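Long-range contacts in chromatin structure-remodeling complex subunit RSC2 (Saccharomyces cerevisiae, PDB 4BB7), which serves in the RSC complex, an ATP-dependent remodeler of nucleosomes that regulates transcription, and is seen here through its histone H3-binding BAH domain: residues Y171-R176 / G204-R209; R114-M119 / I161-R166; K43-Q48 / A64-R69. All coordinates share one frame; numbering follows the deposited sequence.

Interaction 3 lies in the BAH core, where neighbouring strands of one hairpin, 45-54 and 60-68, meet through backbone bonds, an apolar side chain on an indole, and an arginine set between aliphatic groups. Interaction 1 is also buried but has no hydrogen bond across it: a turn just after strand 166-172 presses aliphatic atoms against the short strand 206-207. Interaction 2 is a surface contact, dominated by backbone pairing and an amide-guanidinium bond between strand 115-117 and the segment that begins in strand 160-162. Strands 160-162 and 166-172 are consecutive, and interactions 2 and 1 lie at the two ends of strand 166-172, their centres about 30 Å apart. None of the three contacts touches another.

Interaction 1: residues Y171-R176 / G204-R209; sequences YPSPIR and GAVYMR
Ser173 OG, which lies beside Val206 CG1 across the contact, is gripped from two sources: the backbone N of Ile175 donates to it at 3.2 Å, and His75 NE2 is its hydrogen-bond partner from strand 75-76. The first of these bonds, with an N-H...O angle of 155°, makes an ST turn within the type I beta turn from Ser173 to Arg176, directly after strand 166-172. The hydroxyl can fold forward over this turn because OG stands opposite the backbone N of its own residue (chi1 175°). Replacing Ser173 with alanine would probably leave the Ile175 N-H and His75 NE2 without this shared mate and let the turn shift against Val206.

The rest of the contact is apolar. Ile175 reaches toward the other segment with its CG1-CD1 branch: CG1 meets Val206 CG1 at 3.6 Å, while CD1 lies over the backbone at Gly204, 3.6 Å from its C. Chi1 of 58° puts CG1 between the backbone N and the carbonyl carbon, and the extended chi2 carries CD1 onward to Gly204. Val206 answers with both methyls, the second, CG2, resting 3.6 Å from Ile175 O.

Strand 206-207 runs parallel to strand 75-76, and His75 also touches the side chains of Ile175 and Val206, so one histidine borders both segments of this buried contact. Toward the exposed side, Arg176 turns its guanidinium back over its own segment, with Pro172 CG 3.8 Å above the guanidinium plane and offset toward its rim.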
loop_
_atom_site.group_PDB
_atom_site.type_symbol
_atom_site.label_atom_id
_atom_site.label_comp_id
_atom_site.label_asym_id
_atom_site.label_seq_id
_atom_site.Cartn_x
_atom_site.Cartn_y
_atom_site.Cartn_z
ATOM N N TYR A 171 21.321 28.945 4.479
ATOM C CA TYR A 171 21.883 28.541 5.762
ATOM C C TYR A 171 22.691 27.260 5.633
ATOM O O TYR A 171 22.354 26.391 4.835
ATOM C CB TYR A 171 20.770 28.371 6.801
ATOM C CG TYR A 171 19.941 29.622 6.992
ATOM C CD1 TYR A 171 18.994 30.004 6.048
ATOM C CD2 TYR A 171 20.114 30.426 8.107
ATOM C CE1 TYR A 171 18.239 31.155 6.214
ATOM C CE2 TYR A 171 19.365 31.576 8.284
ATOM C CZ TYR A 171 18.430 31.936 7.337
ATOM O OH TYR A 171 17.688 33.080 7.517
ATOM N N PRO A 172 23.767 27.144 6.423
ATOM C CA PRO A 172 24.632 25.962 6.397
ATOM C C PRO A 172 23.895 24.726 6.903
ATOM O O PRO A 172 22.975 24.839 7.718
ATOM C CB PRO A 172 25.756 26.335 7.364
ATOM C CG PRO A 172 25.127 27.310 8.304
ATOM C CD PRO A 172 24.183 28.110 7.454
ATOM N N SER A 173 24.308 23.560 6.418
ATOM C CA SER A 173 23.653 22.301 6.743
ATOM C C SER A 173 23.498 22.099 8.241
ATOM O O SER A 173 24.427 22.358 9.007
ATOM C CB SER A 173 24.437 21.129 6.154
ATOM O OG SER A 173 23.873 19.894 6.561
ATOM N N PRO A 174 22.318 21.621 8.661
ATOM C CA PRO A 174 22.036 21.326 10.067
ATOM C C PRO A 174 22.761 20.065 10.543
ATOM O O PRO A 174 22.855 19.844 11.747
ATOM C CB PRO A 174 20.522 21.101 10.073
ATOM C CG PRO A 174 20.220 20.602 8.711
ATOM C CD PRO A 174 21.169 21.323 7.791
ATOM N N ILE A 175 23.270 19.257 9.615
ATOM C CA ILE A 175 23.995 18.039 9.983
ATOM C C ILE A 175 25.462 18.087 9.566
ATOM O O ILE A 175 26.125 17.056 9.469
ATOM C CB ILE A 175 23.337 16.758 9.404
ATOM C CG1 ILE A 175 23.238 16.834 7.878
ATOM C CG2 ILE A 175 21.961 16.526 10.027
ATOM C CD1 ILE A 175 22.616 15.602 7.250
ATOM N N ARG A 176 25.969 19.288 9.324
ATOM C CA ARG A 176 27.377 19.449 8.990
ATOM C C ARG A 176 28.241 18.813 10.074
ATOM O O ARG A 176 29.340 18.329 9.798
ATOM C CB ARG A 176 27.724 20.932 8.837
ATOM C CG ARG A 176 27.274 21.779 10.012
ATOM C CD ARG A 176 27.689 23.229 9.859
ATOM N NE ARG A 176 27.005 24.078 10.829
ATOM C CZ ARG A 176 27.261 25.370 11.006
ATOM N NH1 ARG A 176 28.197 25.967 10.282
ATOM N NH2 ARG A 176 26.585 26.061 11.917
ATOM N N GLY A 204 20.237 12.092 7.765
ATOM C CA GLY A 204 21.025 11.901 6.563
ATOM C C GLY A 204 22.509 11.991 6.857
ATOM O O GLY A 204 22.918 12.003 8.017
ATOM N N ALA A 205 23.319 12.058 5.806
ATOM C CA ALA A 205 24.766 12.127 5.967
ATOM C C ALA A 205 25.363 13.245 5.127
ATOM O O ALA A 205 24.724 13.750 4.200
ATOM C CB ALA A 205 25.407 10.796 5.605
ATOM N N VAL A 206 26.594 13.624 5.456
ATOM C CA VAL A 206 27.306 14.638 4.692
ATOM C C VAL A 206 28.683 14.134 4.280
ATOM O O VAL A 206 29.305 13.347 4.992
ATOM C CB VAL A 206 27.454 15.948 5.485
ATOM C CG1 VAL A 206 26.092 16.576 5.731
ATOM C CG2 VAL A 206 28.172 15.694 6.796
ATOM N N TYR A 207 29.149 14.588 3.121
ATOM C CA TYR A 207 30.459 14.199 2.621
ATOM C C TYR A 207 31.178 15.372 1.949
ATOM O O TYR A 207 30.597 16.437 1.750
ATOM C CB TYR A 207 30.330 13.020 1.659
ATOM C CG TYR A 207 29.507 13.313 0.426
ATOM C CD1 TYR A 207 28.125 13.406 0.498
ATOM C CD2 TYR A 207 30.112 13.483 -0.811
ATOM C CE1 TYR A 207 27.366 13.667 -0.624
ATOM C CE2 TYR A 207 29.361 13.742 -1.943
ATOM C CZ TYR A 207 27.988 13.834 -1.841
ATOM O OH TYR A 207 27.234 14.098 -2.960
ATOM N N MET A 208 32.443 15.170 1.599
ATOM C CA MET A 208 33.260 16.243 1.037
ATOM C C MET A 208 33.383 16.131 -0.484
ATOM O O MET A 208 33.318 15.041 -1.048
ATOM C CB MET A 208 34.649 16.250 1.690
ATOM C CG MET A 208 35.265 17.641 1.854
ATOM S SD MET A 208 36.806 17.657 2.805
ATOM C CE MET A 208 36.217 17.201 4.432
ATOM N N ARG A 209 33.558 17.270 -1.144
ATOM C CA ARG A 209 33.733 17.302 -2.591
ATOM C C ARG A 209 34.526 18.535 -3.007
ATOM O O ARG A 209 34.447 19.578 -2.359
ATOM C CB ARG A 209 32.372 17.294 -3.298
ATOM C CG ARG A 209 31.727 15.920 -3.419
ATOM C CD ARG A 209 32.559 14.991 -4.300
ATOM N NE ARG A 209 32.012 13.638 -4.357
ATOM C CZ ARG A 209 32.303 12.673 -3.489
ATOM N NH1 ARG A 209 33.138 12.907 -2.486
ATOM N NH2 ARG A 209 31.756 11.472 -3.621
#

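Interaction 2: residues R114-M119 / I161-R166; sequences RGNPDM and IPVNGR
Asn116 and Ile161 exchange two backbone hydrogen bonds. Asn116 N donates to Ile161 O at 2.8 Å, and Ile161 N returns the bond to Asn116 O at 2.6 Å. A third, nearly straight bond runs from Val163 N to a lone pair of Arg114 O (3.0 Å, N-H...O 170°). Between them Gly115 faces Pro162; lacking a side chain, its CA comes within 3.2 Å of Ile161 O in a CA-H...O contact.

The polar side-chain contact joins Asn116 to Arg166. NH1 of the arginine donates to Asn116 OD1 across a short 2.5 Å. The oxygen lies near the guanidinium plane, but the donor sits above the plane of the amide, the two flat groups being turned 40° from each other. A bend at chi3 (-76°) swings the guanidinium back toward Asn116.

Van der Waals contacts between aliphatic and polar groups surround these bonds. Val163 CG2 meets Asn116 ND2 at 3.5 Å, and its other methyl, CG1, lies 4.0 Å over the centre of one guanidinium face of Arg166. At the opposite end, Asp118 and Ile161 cross at about a right angle, carboxylate against the CG1-CD1 branch.

Together this is a small two-stranded antiparallel sheet at the surface, its Asn116-Ile161 pair hydrogen-bonded and its Gly115-Pro162 pair non-hydrogen-bonded, joining the chain just after helix 109-114 to the approach to strand 166-172.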
loop_
_atom_site.group_PDB
_atom_site.type_symbol
_atom_site.label_atom_id
_atom_site.label_comp_id
_atom_site.label_asym_id
_atom_site.label_seq_id
_atom_site.Cartn_x
_atom_site.Cartn_y
_atom_site.Cartn_z
ATOM N N ARG A 114 9.310 35.539 -6.958
ATOM C CA ARG A 114 8.676 36.690 -7.589
ATOM C C ARG A 114 7.729 37.411 -6.642
ATOM O O ARG A 114 7.540 38.622 -6.748
ATOM C CB ARG A 114 7.895 36.251 -8.831
ATOM C CG ARG A 114 8.743 35.702 -9.966
ATOM C CD ARG A 114 8.159 34.400 -10.497
ATOM N NE ARG A 114 6.698 34.404 -10.474
ATOM C CZ ARG A 114 5.943 33.360 -10.797
ATOM N NH1 ARG A 114 6.508 32.218 -11.171
ATOM N NH2 ARG A 114 4.620 33.453 -10.741
ATOM N N GLY A 115 7.120 36.665 -5.728
ATOM C CA GLY A 115 6.166 37.249 -4.806
ATOM C C GLY A 115 5.677 36.281 -3.750
ATOM O O GLY A 115 6.386 35.351 -3.366
ATOM N N ASN A 116 4.453 36.505 -3.282
ATOM C CA ASN A 116 3.873 35.698 -2.215
ATOM C C ASN A 116 2.552 35.047 -2.609
ATOM O O ASN A 116 1.841 35.554 -3.476
ATOM C CB ASN A 116 3.680 36.547 -0.958
ATOM C CG ASN A 116 4.989 36.917 -0.307
ATOM O OD1 ASN A 116 5.943 36.141 -0.328
ATOM N ND2 ASN A 116 5.047 38.107 0.278
ATOM N N PRO A 117 2.223 33.914 -1.970
ATOM C CA PRO A 117 0.940 33.253 -2.224
ATOM C C PRO A 117 -0.208 34.149 -1.783
ATOM O O PRO A 117 -0.125 34.768 -0.721
ATOM C CB PRO A 117 1.004 32.008 -1.332
ATOM C CG PRO A 117 2.453 31.789 -1.070
ATOM C CD PRO A 117 3.055 33.158 -1.021
ATOM N N ASP A 118 -1.261 34.226 -2.589
ATOM C CA ASP A 118 -2.415 35.045 -2.238
ATOM C C ASP A 118 -3.473 34.201 -1.539
ATOM O O ASP A 118 -4.469 33.807 -2.145
ATOM C CB ASP A 118 -2.997 35.722 -3.480
ATOM C CG ASP A 118 -3.796 36.970 -3.145
ATOM O OD1 ASP A 118 -3.561 37.558 -2.068
ATOM O OD2 ASP A 118 -4.652 37.368 -3.964
ATOM N N MET A 119 -3.242 33.923 -0.258
ATOM C CA MET A 119 -4.149 33.102 0.534
ATOM C C MET A 119 -3.808 33.193 2.016
ATOM O O MET A 119 -2.849 33.862 2.398
ATOM C CB MET A 119 -4.105 31.645 0.063
ATOM C CG MET A 119 -2.726 31.002 0.138
ATOM S SD MET A 119 -2.644 29.435 -0.755
ATOM C CE MET A 119 -3.999 28.537 -0.001
ATOM N N ILE A 161 0.950 37.466 -5.080
ATOM C CA ILE A 161 1.141 38.902 -4.914
ATOM C C ILE A 161 2.598 39.279 -5.143
ATOM O O ILE A 161 3.476 38.851 -4.395
ATOM C CB ILE A 161 0.746 39.355 -3.504
ATOM C CG1 ILE A 161 -0.707 38.987 -3.205
ATOM C CG2 ILE A 161 0.969 40.852 -3.349
ATOM C CD1 ILE A 161 -1.129 39.308 -1.789
ATOM N N PRO A 162 2.860 40.091 -6.178
ATOM C CA PRO A 162 4.211 40.510 -6.577
ATOM C C PRO A 162 4.979 41.241 -5.476
ATOM O O PRO A 162 4.449 42.157 -4.847
ATOM C CB PRO A 162 3.947 41.458 -7.748
ATOM C CG PRO A 162 2.644 41.001 -8.306
ATOM C CD PRO A 162 1.836 40.582 -7.114
ATOM N N VAL A 163 6.222 40.824 -5.256
ATOM C CA VAL A 163 7.110 41.469 -4.295
ATOM C C VAL A 163 8.452 41.770 -4.949
ATOM O O VAL A 163 9.224 40.857 -5.242
ATOM C CB VAL A 163 7.371 40.573 -3.073
ATOM C CG1 VAL A 163 8.361 41.247 -2.126
ATOM C CG2 VAL A 163 6.067 40.244 -2.359
ATOM N N ASN A 164 8.734 43.050 -5.171
ATOM C CA ASN A 164 9.955 43.454 -5.860
ATOM C C ASN A 164 11.204 43.324 -4.998
ATOM O O ASN A 164 11.157 43.513 -3.783
ATOM C CB ASN A 164 9.833 44.893 -6.373
ATOM C CG ASN A 164 8.623 45.095 -7.267
ATOM O OD1 ASN A 164 7.705 45.843 -6.926
ATOM N ND2 ASN A 164 8.614 44.428 -8.419
ATOM N N GLY A 165 12.319 42.994 -5.640
ATOM C CA GLY A 165 13.618 42.998 -4.990
ATOM C C GLY A 165 13.757 42.076 -3.796
ATOM O O GLY A 165 14.265 42.480 -2.751
ATOM N N ARG A 166 13.318 40.832 -3.946
ATOM C CA ARG A 166 13.416 39.868 -2.859
ATOM C C ARG A 166 14.639 38.976 -3.001
ATOM O O ARG A 166 14.906 38.435 -4.069
ATOM C CB ARG A 166 12.150 39.013 -2.776
ATOM C CG ARG A 166 12.333 37.716 -2.003
ATOM C CD ARG A 166 10.998 37.093 -1.653
ATOM N NE ARG A 166 10.352 37.787 -0.543
ATOM C CZ ARG A 166 9.062 37.683 -0.251
ATOM N NH1 ARG A 166 8.274 36.919 -0.997
ATOM N NH2 ARG A 166 8.559 38.348 0.779
#

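Interaction 3: residues K43-Q48 / A64-R69; sequences KPIVGQ and ACWYYR
Arg69 and Pro44 form the main side-chain hydrogen bond: NH2 donates at 2.7 Å to a lone pair of Pro44 O, in the carbonyl plane. The guanidinium is also sandwiched, with Lys43 CG 3.6 Å over one face and Val46 CG2 over the other, each offset toward the rim. An extended chain from CG to NE brings the group across to these partners. Lys43 itself sends NZ to a salt bridge with Glu71.

Backbone bonds join the strands further along. Tyr67 N donates to Val46 O at 2.9 Å, the donor lying nearly along the C=O axis, and Cys65 N reaches Gln48 O at 3.2 Å. The return bond from Gln48 N to Cys65 O is weak. These strands, 45-54 and 60-68, form an antiparallel hairpin in the central sheet of the BAH domain, a member of the SH3 clan; strand 32-35 flanks the first and strand 87-96 the second.

Apolar contact comes from Ile45, whose CG2 makes a CH-pi contact over the five-membered ring of Trp66, 3.8 Å from its centroid. His95 takes the indole NE1 in a hydrogen bond.

One water bridges the side chains of Gln48 and Tyr67. It accepts from Tyr67 OH at 2.6 Å and donates to Gln48 OE1 at 2.7 Å, while Gln48 NE2 bonds to Gly30 O.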
loop_
_atom_site.group_PDB
_atom_site.type_symbol
_atom_site.label_atom_id
_atom_site.label_comp_id
_atom_site.label_asym_id
_atom_site.label_seq_id
_atom_site.Cartn_x
_atom_site.Cartn_y
_atom_site.Cartn_z
ATOM N N LYS A 43 8.772 16.917 14.660
ATOM C CA LYS A 43 9.241 17.372 13.358
ATOM C C LYS A 43 8.525 16.587 12.261
ATOM O O LYS A 43 9.100 15.684 11.648
ATOM C CB LYS A 43 10.759 17.224 13.252
ATOM C CG LYS A 43 11.425 18.336 12.464
ATOM C CD LYS A 43 12.861 18.545 12.908
ATOM C CE LYS A 43 13.716 17.320 12.631
ATOM N NZ LYS A 43 15.151 17.571 12.952
ATOM N N PRO A 44 7.257 16.940 12.013
ATOM C CA PRO A 44 6.337 16.197 11.144
ATOM C C PRO A 44 6.814 16.028 9.702
ATOM O O PRO A 44 7.529 16.875 9.167
ATOM C CB PRO A 44 5.065 17.051 11.176
ATOM C CG PRO A 44 5.168 17.836 12.435
ATOM C CD PRO A 44 6.619 18.130 12.595
ATOM N N ILE A 45 6.410 14.921 9.088
ATOM C CA ILE A 45 6.623 14.699 7.669
ATOM C C ILE A 45 5.825 15.731 6.896
ATOM O O ILE A 45 4.625 15.880 7.117
ATOM C CB ILE A 45 6.103 13.314 7.235
ATOM C CG1 ILE A 45 6.706 12.203 8.098
ATOM C CG2 ILE A 45 6.382 13.073 5.758
ATOM C CD1 ILE A 45 6.119 10.829 7.815
ATOM N N VAL A 46 6.477 16.449 5.991
ATOM C CA VAL A 46 5.742 17.328 5.101
ATOM C C VAL A 46 5.313 16.536 3.872
ATOM O O VAL A 46 6.140 15.910 3.212
ATOM C CB VAL A 46 6.572 18.541 4.676
ATOM C CG1 VAL A 46 5.729 19.475 3.826
ATOM C CG2 VAL A 46 7.101 19.268 5.900
ATOM N N GLY A 47 4.017 16.551 3.581
ATOM C CA GLY A 47 3.484 15.810 2.454
ATOM C C GLY A 47 2.304 16.490 1.786
ATOM O O GLY A 47 1.730 17.436 2.326
ATOM N N GLN A 48 1.954 16.012 0.597
ATOM C CA GLN A 48 0.772 16.493 -0.109
ATOM C C GLN A 48 -0.167 15.327 -0.401
ATOM O O GLN A 48 0.267 14.282 -0.882
ATOM C CB GLN A 48 1.160 17.195 -1.411
ATOM C CG GLN A 48 -0.036 17.713 -2.201
ATOM C CD GLN A 48 0.361 18.480 -3.448
ATOM O OE1 GLN A 48 1.410 18.232 -4.040
ATOM N NE2 GLN A 48 -0.483 19.420 -3.852
ATOM N N ALA A 64 0.144 10.163 0.434
ATOM C CA ALA A 64 0.881 11.420 0.369
ATOM C C ALA A 64 2.266 11.254 -0.257
ATOM O O ALA A 64 2.924 10.229 -0.075
ATOM C CB ALA A 64 0.994 12.032 1.756
ATOM N N CYS A 65 2.694 12.268 -1.006
ATOM C CA CYS A 65 4.054 12.318 -1.526
ATOM C C CYS A 65 4.953 13.027 -0.520
ATOM O O CYS A 65 4.764 14.210 -0.231
ATOM C CB CYS A 65 4.101 13.042 -2.871
ATOM S SG CYS A 65 5.749 13.068 -3.646
ATOM N N TRP A 66 5.930 12.299 0.011
ATOM C CA TRP A 66 6.811 12.834 1.042
ATOM C C TRP A 66 7.756 13.903 0.514
ATOM O O TRP A 66 8.188 13.856 -0.637
ATOM C CB TRP A 66 7.621 11.711 1.697
ATOM C CG TRP A 66 6.825 10.852 2.631
ATOM C CD1 TRP A 66 5.526 11.035 3.009
ATOM C CD2 TRP A 66 7.276 9.672 3.306
ATOM N NE1 TRP A 66 5.141 10.042 3.878
ATOM C CE2 TRP A 66 6.197 9.194 4.078
ATOM C CE3 TRP A 66 8.489 8.975 3.334
ATOM C CZ2 TRP A 66 6.292 8.051 4.869
ATOM C CZ3 TRP A 66 8.582 7.841 4.123
ATOM C CH2 TRP A 66 7.490 7.390 4.880
ATOM N N TYR A 67 8.062 14.869 1.372
ATOM C CA TYR A 67 9.076 15.876 1.093
ATOM C C TYR A 67 10.041 15.923 2.271
ATOM O O TYR A 67 9.633 16.179 3.403
ATOM C CB TYR A 67 8.434 17.248 0.883
ATOM C CG TYR A 67 7.699 17.395 -0.429
ATOM C CD1 TYR A 67 6.593 16.605 -0.724
ATOM C CD2 TYR A 67 8.097 18.339 -1.367
ATOM C CE1 TYR A 67 5.912 16.740 -1.920
ATOM C CE2 TYR A 67 7.420 18.484 -2.566
ATOM C CZ TYR A 67 6.331 17.680 -2.835
ATOM O OH TYR A 67 5.660 17.823 -4.025
ATOM N N TYR A 68 11.315 15.665 2.006
ATOM C CA TYR A 68 12.315 15.602 3.067
ATOM C C TYR A 68 12.763 16.984 3.529
ATOM O O TYR A 68 12.675 17.961 2.786
ATOM C CB TYR A 68 13.538 14.802 2.607
ATOM C CG TYR A 68 13.308 13.313 2.493
ATOM C CD1 TYR A 68 12.134 12.731 2.959
ATOM C CD2 TYR A 68 14.272 12.484 1.935
ATOM C CE1 TYR A 68 11.924 11.366 2.862
ATOM C CE2 TYR A 68 14.071 11.119 1.833
ATOM C CZ TYR A 68 12.896 10.564 2.296
ATOM O OH TYR A 68 12.693 9.206 2.194
ATOM N N ARG A 69 13.235 17.056 4.768
ATOM C CA ARG A 69 13.922 18.242 5.251
ATOM C C ARG A 69 15.411 17.982 5.062
ATOM O O ARG A 69 15.819 16.831 4.909
ATOM C CB ARG A 69 13.613 18.489 6.727
ATOM C CG ARG A 69 12.136 18.500 7.078
ATOM C CD ARG A 69 11.961 18.690 8.575
ATOM N NE ARG A 69 10.576 18.540 9.012
ATOM C CZ ARG A 69 9.780 19.553 9.337
ATOM N NH1 ARG A 69 10.226 20.799 9.270
ATOM N NH2 ARG A 69 8.537 19.320 9.731
HETATM O O HOH W 1 3.510 16.663 -4.848
#